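Local coordinates for SusD homolog (Bacteroides thetaiotaomicron, PDB 3EHM), which probably binds mucin O-glycans, as a SusD-like outer-membrane lipoprotein involved in the use of these host glycans by a human gut symbiont, at residues A[50-63]-A[77-91]. Residues are numbered along the deposited sequence; the frame is centred on the assembly and turned at random.
Sequences NDLQNTDLISSGNY and NEANWNFTDSRMNYA
Asn-54 and Glu-78 illustrate how a buried carboxylate can be shared between an amide and a guanidinium. Asn-54 ND2 gives a nearly straight hydrogen bond of 2.7 Å to Glu-78 OE2, arriving from above the carboxylate plane, the two flat groups 85° apart. Within 77-91, Arg-87 grips the same carboxylate side-on, NE to OE1 and NH2 to OE2, so OE2 accepts twice. A glutamine in place of Glu-78 would probably leave Arg-87 without its countercharge and weaken the acceptor that holds Asn-54 ND2. Among the other polar links, Tyr-90 OH donates to Asp-51 OD2 over a very short 2.5 Å, and a water joins Asn-50 O to Arg-87 NH2. Tyr-63 OH donates to Glu-78 O at 2.7 Å, from the opposite face of that carbonyl to Trp-81 N.

With CG anti to the backbone N (chi1 179°), Asn-54 runs its amide past the Tyr-90 ring, the planes 25° apart and Asn-54 CG 3.6 Å from Tyr-90 CD2. Ile-58 CD1 reaches Ala-79 CB, while the Tyr-63 and Trp-81 rings meet obliquely.

The contact joins two helices and the turn at 78-79 within the mainly helical SusD-like fold; segments 50-57 and 85-91 cross almost perpendicularly, axes 10.2 Å apart at closest approach. Asn-94, further along the second helix, bonds Asn-54 OD1; strand 67-69 lies against Leu-57 and Ala-79, and Trp-453 of helix 449-459 packs edge-to-face with Tyr-63.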
# COMPACT_ATOMS: atom_id res chain seq x y z
N ASN A 50 -15.54 -4.23 5.63
CA ASN A 50 -14.96 -4.72 6.88
C ASN A 50 -13.58 -5.27 6.53
O ASN A 50 -12.62 -5.09 7.28
CB ASN A 50 -15.81 -5.85 7.50
CG ASN A 50 -17.15 -5.36 8.04
OD1 ASN A 50 -17.34 -4.17 8.30
ND2 ASN A 50 -18.09 -6.29 8.23
N ASP A 51 -13.47 -5.93 5.38
CA ASP A 51 -12.19 -6.49 4.95
C ASP A 51 -11.15 -5.40 4.71
O ASP A 51 -10.01 -5.52 5.13
CB ASP A 51 -12.37 -7.32 3.68
CG ASP A 51 -13.25 -8.55 3.88
OD1 ASP A 51 -13.53 -9.23 2.87
OD2 ASP A 51 -13.65 -8.84 5.02
N LEU A 52 -11.56 -4.33 4.02
CA LEU A 52 -10.65 -3.23 3.71
C LEU A 52 -10.16 -2.54 4.99
O LEU A 52 -9.05 -2.01 5.03
CB LEU A 52 -11.33 -2.20 2.82
CG LEU A 52 -10.41 -1.10 2.29
CD1 LEU A 52 -9.38 -1.72 1.34
CD2 LEU A 52 -11.23 -0.05 1.56
N GLN A 53 -10.99 -2.55 6.03
CA GLN A 53 -10.60 -1.96 7.30
C GLN A 53 -9.38 -2.70 7.82
O GLN A 53 -8.39 -2.10 8.27
CB GLN A 53 -11.72 -2.10 8.33
CG GLN A 53 -12.65 -0.91 8.43
CD GLN A 53 -13.53 -0.97 9.66
OE1 GLN A 53 -14.00 0.05 10.15
NE2 GLN A 53 -13.76 -2.18 10.16
N ASN A 54 -9.47 -4.03 7.75
CA ASN A 54 -8.42 -4.93 8.21
C ASN A 54 -7.12 -4.80 7.44
O ASN A 54 -6.03 -4.85 8.02
CB ASN A 54 -8.95 -6.37 8.12
CG ASN A 54 -7.92 -7.40 8.56
OD1 ASN A 54 -7.61 -8.34 7.82
ND2 ASN A 54 -7.40 -7.25 9.77
N THR A 55 -7.21 -4.62 6.13
CA THR A 55 -6.02 -4.53 5.30
C THR A 55 -5.45 -3.12 5.11
O THR A 55 -4.24 -2.93 5.16
CB THR A 55 -6.27 -5.10 3.88
OG1 THR A 55 -7.19 -4.25 3.18
CG2 THR A 55 -6.86 -6.50 3.96
N ASP A 56 -6.34 -2.15 4.91
CA ASP A 56 -5.91 -0.78 4.63
C ASP A 56 -6.29 0.37 5.58
O ASP A 56 -5.44 1.17 5.97
CB ASP A 56 -6.41 -0.37 3.24
CG ASP A 56 -5.72 -1.12 2.11
OD1 ASP A 56 -5.70 -2.37 2.10
OD2 ASP A 56 -5.21 -0.43 1.20
N LEU A 57 -7.56 0.45 5.93
CA LEU A 57 -8.06 1.57 6.72
C LEU A 57 -7.70 1.75 8.19
O LEU A 57 -7.22 2.81 8.56
CB LEU A 57 -9.58 1.65 6.56
CG LEU A 57 -10.08 1.54 5.12
CD1 LEU A 57 -11.57 1.85 5.09
CD2 LEU A 57 -9.32 2.50 4.20
N ILE A 58 -7.95 0.75 9.03
CA ILE A 58 -7.65 0.94 10.44
C ILE A 58 -6.29 0.40 10.85
O ILE A 58 -5.83 0.64 11.97
CB ILE A 58 -8.75 0.32 11.34
CG1 ILE A 58 -8.62 -1.20 11.39
CG2 ILE A 58 -10.13 0.69 10.78
CD1 ILE A 58 -9.60 -1.86 12.36
N SER A 59 -5.63 -0.31 9.94
CA SER A 59 -4.31 -0.85 10.21
C SER A 59 -3.22 -0.04 9.50
O SER A 59 -2.85 1.05 9.95
CB SER A 59 -4.24 -2.32 9.79
OG SER A 59 -4.66 -2.48 8.44
N SER A 60 -2.71 -0.57 8.39
CA SER A 60 -1.65 0.07 7.62
C SER A 60 -1.84 1.57 7.38
O SER A 60 -0.94 2.36 7.63
CB SER A 60 -1.47 -0.64 6.27
OG SER A 60 -2.66 -0.60 5.51
N GLY A 61 -3.02 1.95 6.87
CA GLY A 61 -3.29 3.36 6.60
C GLY A 61 -3.31 4.22 7.85
O GLY A 61 -3.03 5.42 7.81
N ASN A 62 -3.66 3.59 8.97
CA ASN A 62 -3.71 4.28 10.25
C ASN A 62 -2.29 4.45 10.79
O ASN A 62 -1.92 5.52 11.26
CB ASN A 62 -4.58 3.48 11.23
CG ASN A 62 -4.20 3.70 12.69
OD1 ASN A 62 -4.20 4.83 13.19
ND2 ASN A 62 -3.89 2.61 13.38
N TYR A 63 -1.48 3.39 10.69
CA TYR A 63 -0.10 3.42 11.17
C TYR A 63 0.70 4.56 10.54
O TYR A 63 1.35 5.33 11.24
CB TYR A 63 0.61 2.10 10.84
CG TYR A 63 -0.05 0.83 11.36
CD1 TYR A 63 0.16 -0.39 10.71
CD2 TYR A 63 -0.87 0.84 12.49
CE1 TYR A 63 -0.44 -1.56 11.16
CE2 TYR A 63 -1.48 -0.33 12.95
CZ TYR A 63 -1.26 -1.53 12.28
OH TYR A 63 -1.87 -2.68 12.71
N ASN A 77 -7.90 -4.89 18.84
CA ASN A 77 -7.53 -5.32 17.49
C ASN A 77 -6.28 -4.63 16.93
O ASN A 77 -5.58 -3.90 17.63
CB ASN A 77 -8.70 -5.18 16.50
CG ASN A 77 -9.09 -3.74 16.22
OD1 ASN A 77 -8.30 -2.82 16.39
ND2 ASN A 77 -10.32 -3.55 15.75
N GLU A 78 -6.00 -4.89 15.65
CA GLU A 78 -4.81 -4.35 14.99
C GLU A 78 -4.69 -2.83 14.94
O GLU A 78 -3.58 -2.30 14.78
CB GLU A 78 -4.72 -4.91 13.56
CG GLU A 78 -5.79 -4.37 12.63
CD GLU A 78 -7.04 -5.22 12.60
OE1 GLU A 78 -7.37 -5.86 13.62
OE2 GLU A 78 -7.71 -5.25 11.54
N ALA A 79 -5.81 -2.11 15.06
CA ALA A 79 -5.75 -0.65 15.02
C ALA A 79 -4.80 -0.14 16.09
O ALA A 79 -4.09 0.85 15.89
CB ALA A 79 -7.14 -0.06 15.22
N ASN A 80 -4.79 -0.81 17.23
CA ASN A 80 -3.91 -0.41 18.32
C ASN A 80 -2.82 -1.44 18.56
O ASN A 80 -2.33 -1.62 19.68
CB ASN A 80 -4.72 -0.14 19.58
CG ASN A 80 -5.49 1.16 19.48
OD1 ASN A 80 -5.12 2.17 20.07
ND2 ASN A 80 -6.57 1.15 18.69
N TRP A 81 -2.45 -2.11 17.48
CA TRP A 81 -1.37 -3.09 17.46
C TRP A 81 -1.58 -4.36 18.27
O TRP A 81 -0.61 -5.02 18.63
CB TRP A 81 -0.07 -2.40 17.90
CG TRP A 81 0.24 -1.10 17.18
CD1 TRP A 81 -0.65 -0.25 16.59
CD2 TRP A 81 1.52 -0.47 17.08
NE1 TRP A 81 -0.00 0.88 16.14
CE2 TRP A 81 1.33 0.77 16.43
CE3 TRP A 81 2.81 -0.83 17.49
CZ2 TRP A 81 2.39 1.65 16.17
CZ3 TRP A 81 3.87 0.05 17.23
CH2 TRP A 81 3.64 1.28 16.58
N ASN A 82 -2.83 -4.70 18.57
CA ASN A 82 -3.10 -5.92 19.32
C ASN A 82 -3.46 -6.97 18.27
O ASN A 82 -4.62 -7.10 17.86
CB ASN A 82 -4.27 -5.70 20.28
CG ASN A 82 -4.42 -6.84 21.28
OD1 ASN A 82 -5.22 -6.76 22.21
ND2 ASN A 82 -3.65 -7.90 21.08
N PHE A 83 -2.45 -7.71 17.82
CA PHE A 83 -2.64 -8.72 16.79
C PHE A 83 -3.21 -10.04 17.30
O PHE A 83 -2.51 -11.04 17.41
CB PHE A 83 -1.31 -8.96 16.06
CG PHE A 83 -0.71 -7.71 15.45
CD1 PHE A 83 -1.51 -6.62 15.12
CD2 PHE A 83 0.65 -7.65 15.17
CE1 PHE A 83 -0.97 -5.49 14.51
CE2 PHE A 83 1.21 -6.52 14.56
CZ PHE A 83 0.40 -5.44 14.23
N THR A 84 -4.51 -10.02 17.59
CA THR A 84 -5.21 -11.19 18.11
C THR A 84 -5.33 -12.32 17.10
O THR A 84 -5.20 -12.12 15.89
CB THR A 84 -6.62 -10.83 18.56
OG1 THR A 84 -7.39 -10.42 17.43
CG2 THR A 84 -6.57 -9.69 19.58
N ASP A 85 -5.58 -13.52 17.61
CA ASP A 85 -5.72 -14.71 16.78
C ASP A 85 -6.80 -14.50 15.71
O ASP A 85 -6.58 -14.78 14.53
CB ASP A 85 -6.08 -15.91 17.65
CG ASP A 85 -5.70 -17.23 17.00
OD1 ASP A 85 -4.52 -17.61 17.07
OD2 ASP A 85 -6.59 -17.87 16.40
N SER A 86 -7.97 -14.02 16.13
CA SER A 86 -9.06 -13.81 15.19
C SER A 86 -8.75 -12.77 14.11
O SER A 86 -9.04 -12.99 12.94
CB SER A 86 -10.34 -13.39 15.94
OG SER A 86 -10.13 -12.18 16.64
N ARG A 87 -8.16 -11.64 14.50
CA ARG A 87 -7.84 -10.60 13.52
C ARG A 87 -6.69 -10.95 12.57
O ARG A 87 -6.68 -10.51 11.42
CB ARG A 87 -7.56 -9.27 14.23
CG ARG A 87 -8.76 -8.69 14.98
CD ARG A 87 -9.95 -8.40 14.05
NE ARG A 87 -9.68 -7.31 13.12
CZ ARG A 87 -10.59 -6.75 12.33
NH1 ARG A 87 -11.85 -7.18 12.35
NH2 ARG A 87 -10.25 -5.77 11.51
N MSE A 88 -5.72 -11.72 13.06
CA MSE A 88 -4.59 -12.11 12.22
C MSE A 88 -5.01 -13.22 11.27
O MSE A 88 -4.51 -13.33 10.15
CB MSE A 88 -3.41 -12.57 13.08
CG MSE A 88 -2.71 -11.43 13.80
SE MSE A 88 -2.09 -10.06 12.55
CE MSE A 88 -3.54 -8.79 12.71
N ASN A 89 -5.94 -14.05 11.71
CA ASN A 89 -6.47 -15.11 10.86
C ASN A 89 -7.26 -14.41 9.76
O ASN A 89 -7.23 -14.80 8.58
CB ASN A 89 -7.39 -16.02 11.66
CG ASN A 89 -8.19 -16.95 10.79
OD1 ASN A 89 -9.42 -16.86 10.73
ND2 ASN A 89 -7.51 -17.85 10.10
N TYR A 90 -7.95 -13.35 10.15
CA TYR A 90 -8.76 -12.55 9.24
C TYR A 90 -7.84 -11.90 8.21
O TYR A 90 -8.14 -11.88 7.01
CB TYR A 90 -9.52 -11.49 10.04
CG TYR A 90 -10.54 -10.67 9.28
CD1 TYR A 90 -11.35 -11.24 8.30
CD2 TYR A 90 -10.74 -9.33 9.60
CE1 TYR A 90 -12.35 -10.50 7.67
CE2 TYR A 90 -11.74 -8.58 8.99
CZ TYR A 90 -12.54 -9.16 8.02
OH TYR A 90 -13.54 -8.41 7.43
N ALA A 91 -6.70 -11.39 8.68
CA ALA A 91 -5.72 -10.74 7.81
C ALA A 91 -5.13 -11.74 6.81
O ALA A 91 -4.94 -11.42 5.64
CB ALA A 91 -4.61 -10.13 8.65
O HOH W 1 -12.96 -4.88 10.01